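Local coordinates for protein flavodoxin (Streptococcus pneumoniae serotype 4, PDB 5LJL) that probably serves as a low-potential electron donor to several redox enzymes, using FMN as its redox cofactor, at residues D25-D29 and L30-V34; E74-D78 and L79-G83; G92-Y96 and D97-K101. All blocks are in the same frame, centred on the assembly; numbering follows the deposited sequence.

All three contacts are local turns where helices or strands of this five-stranded parallel alpha/beta fold meet loops. Contacts 1 and 2 are partly buried and both mark the end of a helix on its way to the next strand: 15-29 to 33-38 in contact 1, 67-77 to 85-92 in contact 2. The first adds an arginine side-chain bond to a Schellman motif, while the second relies on leucine packing and a single backbone bond across its segments. Contact 3 lies at the surface, in the loop between strand 85-92 and helix 101-113. Backbone groups and two waters do most of the work there. Its centre lies about 30 Å from that of contact 1, across the chain's centre.

Contact 1. Residues D25-D29 and L30-V34; sequences DKLRD and LGLDV
With CG anti to the carbonyl carbon (chi1 -69°) and its chain extended to NE, Arg28 reaches off the last helical turn to Val34, at the start of strand 33-38. Its CG rests 3.6 Å from Val34 CG1, and Val34 CG2 lies over one face of the guanidinium, toward the rim. NH2 of Arg28 donates to Val34 O (3.0 Å), arriving above the carbonyl plane rather than on a lone pair. NE takes a different route: water 1 accepts from it and from Val34 N, joining side chain and strand backbone a second time. Beneath this, Val34 CG1 meets Leu27 CB at 3.8 Å, and Leu27 faces Ile54 and Ala140. The chain turns at Gly31, whose positive phi of 97° completes a Schellman motif: Leu32 N bonds to Leu27 O (3.0 Å) and Gly31 N to Arg28 O (2.9 Å). Leu30 N donates to Lys26 O at 3.0 Å, while the Leu30 side chain lies against the bent aliphatic chain of Lys26. The carbonyls of Lys26, Leu27 and Arg28 thus find donors in the turn, and the two links through Arg28 probably limit the rotation of its guanidinium while tying helix 15-29 to the strand that follows.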
loop_
_atom_site.group_PDB
_atom_site.type_symbol
_atom_site.label_atom_id
_atom_site.label_comp_id
_atom_site.label_asym_id
_atom_site.label_seq_id
_atom_site.Cartn_x
_atom_site.Cartn_y
_atom_site.Cartn_z
ATOM N N ASP A 25 3.900 -6.555 9.806
ATOM C CA ASP A 25 4.389 -7.569 10.739
ATOM C C ASP A 25 5.379 -8.511 10.065
ATOM O O ASP A 25 6.431 -8.866 10.693
ATOM C CB ASP A 25 3.251 -8.268 11.424
ATOM C CG ASP A 25 2.549 -7.368 12.439
ATOM O OD1 ASP A 25 3.098 -6.279 12.781
ATOM O OD2 ASP A 25 1.479 -7.791 12.861
ATOM N N LYS A 26 5.131 -8.892 8.808
ATOM C CA LYS A 26 6.092 -9.801 8.131
ATOM C C LYS A 26 7.401 -9.012 7.889
ATOM O O LYS A 26 8.502 -9.510 8.123
ATOM C CB LYS A 26 5.480 -10.443 6.891
ATOM C CG LYS A 26 6.456 -11.252 6.015
ATOM C CD LYS A 26 7.061 -12.416 6.748
ATOM C CE LYS A 26 5.990 -13.519 7.023
ATOM N NZ LYS A 26 6.575 -14.774 7.622
ATOM N N LEU A 27 7.306 -7.771 7.396
ATOM C CA LEU A 27 8.501 -6.950 7.184
ATOM C C LEU A 27 9.349 -6.749 8.454
ATOM O O LEU A 27 10.594 -6.822 8.370
ATOM C CB LEU A 27 8.206 -5.628 6.491
ATOM C CG LEU A 27 7.682 -5.657 5.069
ATOM C CD1 LEU A 27 7.292 -4.224 4.589
ATOM C CD2 LEU A 27 8.679 -6.273 4.100
ATOM N N ARG A 28 8.672 -6.541 9.583
ATOM C CA ARG A 28 9.399 -6.439 10.860
ATOM C C ARG A 28 10.089 -7.750 11.213
ATOM O O ARG A 28 11.265 -7.746 11.551
ATOM C CB ARG A 28 8.489 -5.958 11.988
ATOM C CG ARG A 28 8.080 -4.515 11.826
ATOM C CD ARG A 28 7.094 -4.090 12.917
ATOM N NE ARG A 28 6.805 -2.664 12.879
ATOM C CZ ARG A 28 5.591 -2.124 12.900
ATOM N NH1 ARG A 28 4.501 -2.870 12.976
ATOM N NH2 ARG A 28 5.482 -0.788 12.838
ATOM N N ASP A 29 9.397 -8.855 11.011
ATOM C CA ASP A 29 9.972 -10.187 11.300
ATOM C C ASP A 29 11.174 -10.458 10.432
ATOM O O ASP A 29 12.028 -11.268 10.846
ATOM C CB ASP A 29 8.952 -11.303 11.079
ATOM C CG ASP A 29 7.892 -11.414 12.209
ATOM O OD1 ASP A 29 8.121 -10.846 13.320
ATOM O OD2 ASP A 29 6.884 -12.124 11.973
ATOM N N LEU A 30 11.229 -9.866 9.224
ATOM C CA LEU A 30 12.401 -9.970 8.306
ATOM C C LEU A 30 13.528 -8.987 8.591
ATOM O O LEU A 30 14.570 -8.960 7.932
ATOM C CB LEU A 30 11.939 -9.900 6.850
ATOM C CG LEU A 30 10.974 -11.015 6.418
ATOM C CD1 LEU A 30 10.387 -10.779 5.015
ATOM C CD2 LEU A 30 11.603 -12.411 6.438
ATOM N N GLY A 31 13.336 -8.185 9.607
ATOM C CA GLY A 31 14.389 -7.258 10.002
ATOM C C GLY A 31 14.323 -5.856 9.521
ATOM O O GLY A 31 15.254 -5.081 9.773
ATOM N N LEU A 32 13.244 -5.467 8.818
ATOM C CA LEU A 32 13.123 -4.061 8.413
ATOM C C LEU A 32 12.565 -3.188 9.579
ATOM O O LEU A 32 11.876 -3.688 10.473
ATOM C CB LEU A 32 12.219 -3.886 7.165
ATOM C CG LEU A 32 12.712 -4.432 5.843
ATOM C CD1 LEU A 32 12.580 -5.943 5.738
ATOM C CD2 LEU A 32 11.934 -3.763 4.716
ATOM N N ASP A 33 12.896 -1.897 9.509
ATOM C CA ASP A 33 12.210 -0.894 10.301
ATOM C C ASP A 33 10.974 -0.566 9.498
ATOM O O ASP A 33 11.095 -0.357 8.295
ATOM C CB ASP A 33 13.039 0.369 10.441
ATOM C CG ASP A 33 14.138 0.224 11.459
ATOM O OD1 ASP A 33 14.988 1.123 11.522
ATOM O OD2 ASP A 33 14.113 -0.776 12.195
ATOM N N VAL A 34 9.828 -0.495 10.150
ATOM C CA VAL A 34 8.595 -0.140 9.439
ATOM C C VAL A 34 7.756 0.894 10.169
ATOM O O VAL A 34 7.543 0.781 11.403
ATOM C CB VAL A 34 7.867 -1.323 8.731
ATOM C CG1 VAL A 34 8.571 -2.672 8.797
ATOM C CG2 VAL A 34 6.332 -1.306 8.676
HETATM O O HOH W 1 9.606 -1.196 13.336
#

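Contact 2. Residues E74-D78 and L79-G83; sequences EDLAD and LNLNG
Leu76 and Leu81 make the tight part of this helix end: their CD1 atoms approach to 3.6 Å and the two side chains cross at about a right angle. Leu76 gets there because its CG stands anti to the backbone N (chi1 175°), which brings the branched end back toward the residues leaving the helix. CD1 of Leu76 also meets Leu79 CD1, less closely, at 4.2 Å, again crosswise. Behind these leucines the packing continues into the protein, Leu76 against Val109, Phe110 and Phe47, and Leu81 against Leu48 and Thr113. Leu79 closes the turn through its backbone, with N donating to Leu76 O at 2.9 Å in a fairly straight bond (164°) that comes from above the carbonyl plane. Its side chain lies over the carbonyls of Asp75 and Leu76, CG 3.4 Å from Asp75 O.

The solvent side is looser. The carboxylate of Asp75 leads away from the turn, the Asp78 side chain is exposed, and a water joins the backbone: water 2 donates to Ala77 O (2.8 Å) and to Leu79 O (2.9 Å), spanning the step from helix to loop. A helix finished by an i to i-3 turn, with Leu76 and Leu81 facing inward and carboxylates outward, here begins the return from helix 67-77 to strand 85-92, part of the beta-alpha-beta succession of the flavodoxin fold.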
loop_
_atom_site.group_PDB
_atom_site.type_symbol
_atom_site.label_atom_id
_atom_site.label_comp_id
_atom_site.label_asym_id
_atom_site.label_seq_id
_atom_site.Cartn_x
_atom_site.Cartn_y
_atom_site.Cartn_z
ATOM N N GLU A 74 -2.628 13.394 -4.741
ATOM C CA GLU A 74 -2.140 14.580 -5.448
ATOM C C GLU A 74 -0.705 14.867 -5.115
ATOM O O GLU A 74 0.109 15.144 -6.034
ATOM C CB GLU A 74 -3.033 15.834 -5.151
ATOM C CG GLU A 74 -4.433 15.661 -5.748
ATOM C CD GLU A 74 -5.478 16.689 -5.300
ATOM O OE1 GLU A 74 -5.098 17.642 -4.619
ATOM O OE2 GLU A 74 -6.674 16.532 -5.603
ATOM N N ASP A 75 -0.406 14.837 -3.814
ATOM C CA ASP A 75 0.947 15.064 -3.388
ATOM C C ASP A 75 1.917 14.008 -3.915
ATOM O O ASP A 75 3.033 14.358 -4.402
ATOM C CB ASP A 75 1.066 15.193 -1.855
ATOM C CG ASP A 75 0.329 16.399 -1.271
ATOM O OD1 ASP A 75 -0.038 17.325 -2.040
ATOM O OD2 ASP A 75 0.052 16.366 -0.031
ATOM N N LEU A 76 1.508 12.736 -3.858
ATOM C CA LEU A 76 2.353 11.669 -4.369
ATOM C C LEU A 76 2.626 11.800 -5.906
ATOM O O LEU A 76 3.788 11.621 -6.356
ATOM C CB LEU A 76 1.726 10.310 -4.033
ATOM C CG LEU A 76 2.397 9.078 -4.582
ATOM C CD1 LEU A 76 3.823 8.904 -4.082
ATOM C CD2 LEU A 76 1.567 7.835 -4.259
ATOM N N ALA A 77 1.577 12.199 -6.660
ATOM C CA ALA A 77 1.699 12.279 -8.132
ATOM C C ALA A 77 2.746 13.365 -8.497
ATOM O O ALA A 77 3.305 13.383 -9.587
ATOM C CB ALA A 77 0.348 12.639 -8.742
ATOM N N ASP A 78 2.964 14.292 -7.618
ATOM C CA ASP A 78 3.934 15.365 -7.929
ATOM C C ASP A 78 5.339 15.035 -7.504
ATOM O O ASP A 78 6.205 15.893 -7.652
ATOM C CB ASP A 78 3.510 16.687 -7.246
ATOM C CG ASP A 78 4.112 17.945 -7.921
ATOM O OD1 ASP A 78 4.406 17.983 -9.157
ATOM O OD2 ASP A 78 4.245 18.915 -7.155
ATOM N N LEU A 79 5.599 13.846 -6.927
ATOM C CA LEU A 79 6.967 13.501 -6.409
ATOM C C LEU A 79 7.798 12.747 -7.434
ATOM O O LEU A 79 7.235 12.106 -8.318
ATOM C CB LEU A 79 6.869 12.561 -5.194
ATOM C CG LEU A 79 6.179 13.101 -3.946
ATOM C CD1 LEU A 79 6.207 12.069 -2.797
ATOM C CD2 LEU A 79 6.826 14.418 -3.508
ATOM N N ASN A 80 9.135 12.817 -7.317
ATOM C CA ASN A 80 10.022 11.915 -8.076
ATOM C C ASN A 80 10.612 10.935 -7.078
ATOM O O ASN A 80 11.241 11.316 -6.086
ATOM C CB ASN A 80 11.108 12.657 -8.884
ATOM C CG ASN A 80 10.501 13.440 -10.056
ATOM O OD1 ASN A 80 9.952 12.842 -11.023
ATOM N ND2 ASN A 80 10.542 14.768 -9.970
ATOM N N LEU A 81 10.261 9.668 -7.258
ATOM C CA LEU A 81 10.660 8.581 -6.434
ATOM C C LEU A 81 11.535 7.568 -7.183
ATOM O O LEU A 81 11.536 6.366 -6.879
ATOM C CB LEU A 81 9.418 7.862 -5.834
ATOM C CG LEU A 81 8.484 8.713 -4.946
ATOM C CD1 LEU A 81 7.309 7.887 -4.450
ATOM C CD2 LEU A 81 9.226 9.215 -3.809
ATOM N N ASN A 82 12.369 8.051 -8.100
ATOM C CA ASN A 82 13.427 7.162 -8.619
ATOM C C ASN A 82 14.304 6.532 -7.532
ATOM O O ASN A 82 14.719 7.168 -6.528
ATOM C CB ASN A 82 14.285 7.883 -9.676
ATOM C CG ASN A 82 13.464 8.317 -10.882
ATOM O OD1 ASN A 82 13.442 7.621 -11.897
ATOM N ND2 ASN A 82 12.708 9.406 -10.757
ATOM N N GLY A 83 14.541 5.235 -7.686
ATOM C CA GLY A 83 15.314 4.487 -6.694
ATOM C C GLY A 83 14.531 3.912 -5.537
ATOM O O GLY A 83 15.127 3.307 -4.646
HETATM O O HOH W 2 5.940 13.401 -10.510
#

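Contact 3. Residues G92-Y96 and D97-K101; sequences GDTFY and DEFCK
Between Gly92 and Cys100 the backbone makes an open loop, tightened by a type I turn from Thr94 to Asp97 and a type II turn from Glu98 to Lys101, and its two ends return to within 4.9 Å at the CA atoms of Gly92 and Cys100. In the first turn Asp97 N donates to Thr94 O at 3.1 Å. Overlapping its start, OD2 of Asp93 accepts from Phe95 N (3.1 Å) on its anti side, somewhat out of the carboxylate plane, an Asx turn that holds the carboxylate against the bend.

Phe99 has its CG anti to the backbone N (chi1 -178°), which swings the ring back alongside the start of the loop. Its edge comes to Asp93 O, with CD1 3.5 Å away, while CE1 sits 3.6 Å from Gly92 C; the methyl CG2 of Thr94 touches CD1 obliquely. SG of Cys100 lies above one face of the ring, offset toward the rim, and 3.4 Å from Gly92 N, a closeness that the missing side chain of Gly92 permits.

Two waters fill the middle of the loop. Water 4 donates to Asp93 O at 2.7 Å and accepts from Tyr96 N and Glu98 N; water 3 accepts from Asp93 N and Cys100 N, so both sides share it. Outside, the carboxylates of Glu98 and Asp62 lie close together. Cys100 is the N-cap of helix 101-113. In flavodoxins the loop after this strand carries part of the flavin site, and a similar role is likely here.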
loop_
_atom_site.group_PDB
_atom_site.type_symbol
_atom_site.label_atom_id
_atom_site.label_comp_id
_atom_site.label_asym_id
_atom_site.label_seq_id
_atom_site.Cartn_x
_atom_site.Cartn_y
_atom_site.Cartn_z
ATOM N N GLY A 92 -11.507 -4.727 -0.931
ATOM C CA GLY A 92 -12.634 -4.197 -1.672
ATOM C C GLY A 92 -13.800 -5.189 -1.711
ATOM O O GLY A 92 -13.821 -6.195 -1.036
ATOM N N ASP A 93 -14.774 -4.789 -2.488
ATOM C CA ASP A 93 -15.981 -5.622 -2.707
ATOM C C ASP A 93 -16.487 -5.378 -4.064
ATOM O O ASP A 93 -15.978 -4.504 -4.779
ATOM C CB ASP A 93 -16.995 -5.338 -1.624
ATOM C CG ASP A 93 -17.524 -3.943 -1.658
ATOM O OD1 ASP A 93 -17.380 -3.249 -0.577
ATOM O OD2 ASP A 93 -18.003 -3.467 -2.699
ATOM N N THR A 94 -17.425 -6.244 -4.489
ATOM C CA THR A 94 -17.943 -6.198 -5.865
ATOM C C THR A 94 -19.275 -5.405 -6.000
ATOM O O THR A 94 -19.817 -5.302 -7.122
ATOM C CB THR A 94 -18.137 -7.588 -6.426
ATOM O OG1 THR A 94 -19.228 -8.243 -5.779
ATOM C CG2 THR A 94 -16.881 -8.425 -6.289
ATOM N N PHE A 95 -19.720 -4.770 -4.929
ATOM C CA PHE A 95 -21.094 -4.190 -4.951
ATOM C C PHE A 95 -21.194 -3.004 -5.934
ATOM O O PHE A 95 -22.287 -2.743 -6.486
ATOM C CB PHE A 95 -21.558 -3.778 -3.535
ATOM C CG PHE A 95 -21.438 -4.863 -2.494
ATOM C CD1 PHE A 95 -21.807 -6.145 -2.778
ATOM C CD2 PHE A 95 -20.952 -4.567 -1.254
ATOM C CE1 PHE A 95 -21.651 -7.137 -1.816
ATOM C CE2 PHE A 95 -20.823 -5.528 -0.267
ATOM C CZ PHE A 95 -21.188 -6.818 -0.570
ATOM N N TYR A 96 -20.073 -2.272 -6.133
ATOM C CA TYR A 96 -20.041 -1.097 -7.020
ATOM C C TYR A 96 -19.376 -1.389 -8.391
ATOM O O TYR A 96 -19.193 -0.485 -9.215
ATOM C CB TYR A 96 -19.356 0.068 -6.292
ATOM C CG TYR A 96 -20.044 0.448 -5.015
ATOM C CD1 TYR A 96 -21.074 1.385 -5.006
ATOM C CD2 TYR A 96 -19.687 -0.157 -3.798
ATOM C CE1 TYR A 96 -21.699 1.741 -3.821
ATOM C CE2 TYR A 96 -20.326 0.180 -2.613
ATOM C CZ TYR A 96 -21.323 1.141 -2.632
ATOM O OH TYR A 96 -21.985 1.502 -1.456
ATOM N N ASP A 97 -19.059 -2.666 -8.646
ATOM C CA ASP A 97 -18.465 -3.172 -9.873
ATOM C C ASP A 97 -17.119 -2.497 -10.174
ATOM O O ASP A 97 -16.777 -2.352 -11.355
ATOM C CB ASP A 97 -19.470 -2.997 -11.026
ATOM C CG ASP A 97 -20.909 -3.483 -10.626
ATOM O OD1 ASP A 97 -21.180 -4.700 -10.712
ATOM O OD2 ASP A 97 -21.743 -2.637 -10.181
ATOM N N GLU A 98 -16.408 -2.059 -9.106
ATOM C CA GLU A 98 -15.103 -1.420 -9.228
ATOM C C GLU A 98 -14.151 -1.949 -8.113
ATOM O O GLU A 98 -13.508 -1.177 -7.393
ATOM C CB GLU A 98 -15.226 0.114 -9.129
ATOM C CG GLU A 98 -16.031 0.816 -10.264
ATOM C CD GLU A 98 -15.457 0.613 -11.668
ATOM O OE1 GLU A 98 -16.220 0.748 -12.653
ATOM O OE2 GLU A 98 -14.253 0.311 -11.817
ATOM N N PHE A 99 -14.132 -3.276 -7.969
ATOM C CA PHE A 99 -13.374 -4.012 -6.959
ATOM C C PHE A 99 -11.934 -3.574 -6.910
ATOM O O PHE A 99 -11.165 -3.772 -7.844
ATOM C CB PHE A 99 -13.407 -5.527 -7.258
ATOM C CG PHE A 99 -12.708 -6.379 -6.261
ATOM C CD1 PHE A 99 -13.344 -6.742 -5.109
ATOM C CD2 PHE A 99 -11.410 -6.837 -6.485
ATOM C CE1 PHE A 99 -12.708 -7.577 -4.202
ATOM C CE2 PHE A 99 -10.773 -7.655 -5.609
ATOM C CZ PHE A 99 -11.406 -7.998 -4.441
ATOM N N CYS A 100 -11.586 -2.995 -5.778
ATOM C CA CYS A 100 -10.214 -2.548 -5.577
ATOM C C CYS A 100 -9.681 -1.635 -6.677
ATOM O O CYS A 100 -8.443 -1.561 -6.865
ATOM C CB CYS A 100 -9.290 -3.744 -5.268
ATOM S SG CYS A 100 -9.570 -4.562 -3.705
ATOM N N LYS A 101 -10.520 -0.845 -7.347
ATOM C CA LYS A 101 -10.006 0.028 -8.395
ATOM C C LYS A 101 -9.021 1.055 -7.791
ATOM O O LYS A 101 -8.107 1.436 -8.495
ATOM C CB LYS A 101 -11.104 0.695 -9.183
ATOM C CG LYS A 101 -10.589 1.730 -10.164
ATOM C CD LYS A 101 -11.609 1.971 -11.208
ATOM C CE LYS A 101 -11.149 3.093 -12.118
ATOM N NZ LYS A 101 -11.873 2.990 -13.413
HETATM O O HOH W 3 -13.825 -2.177 -3.914
HETATM O O HOH W 4 -17.081 -2.447 -6.136
#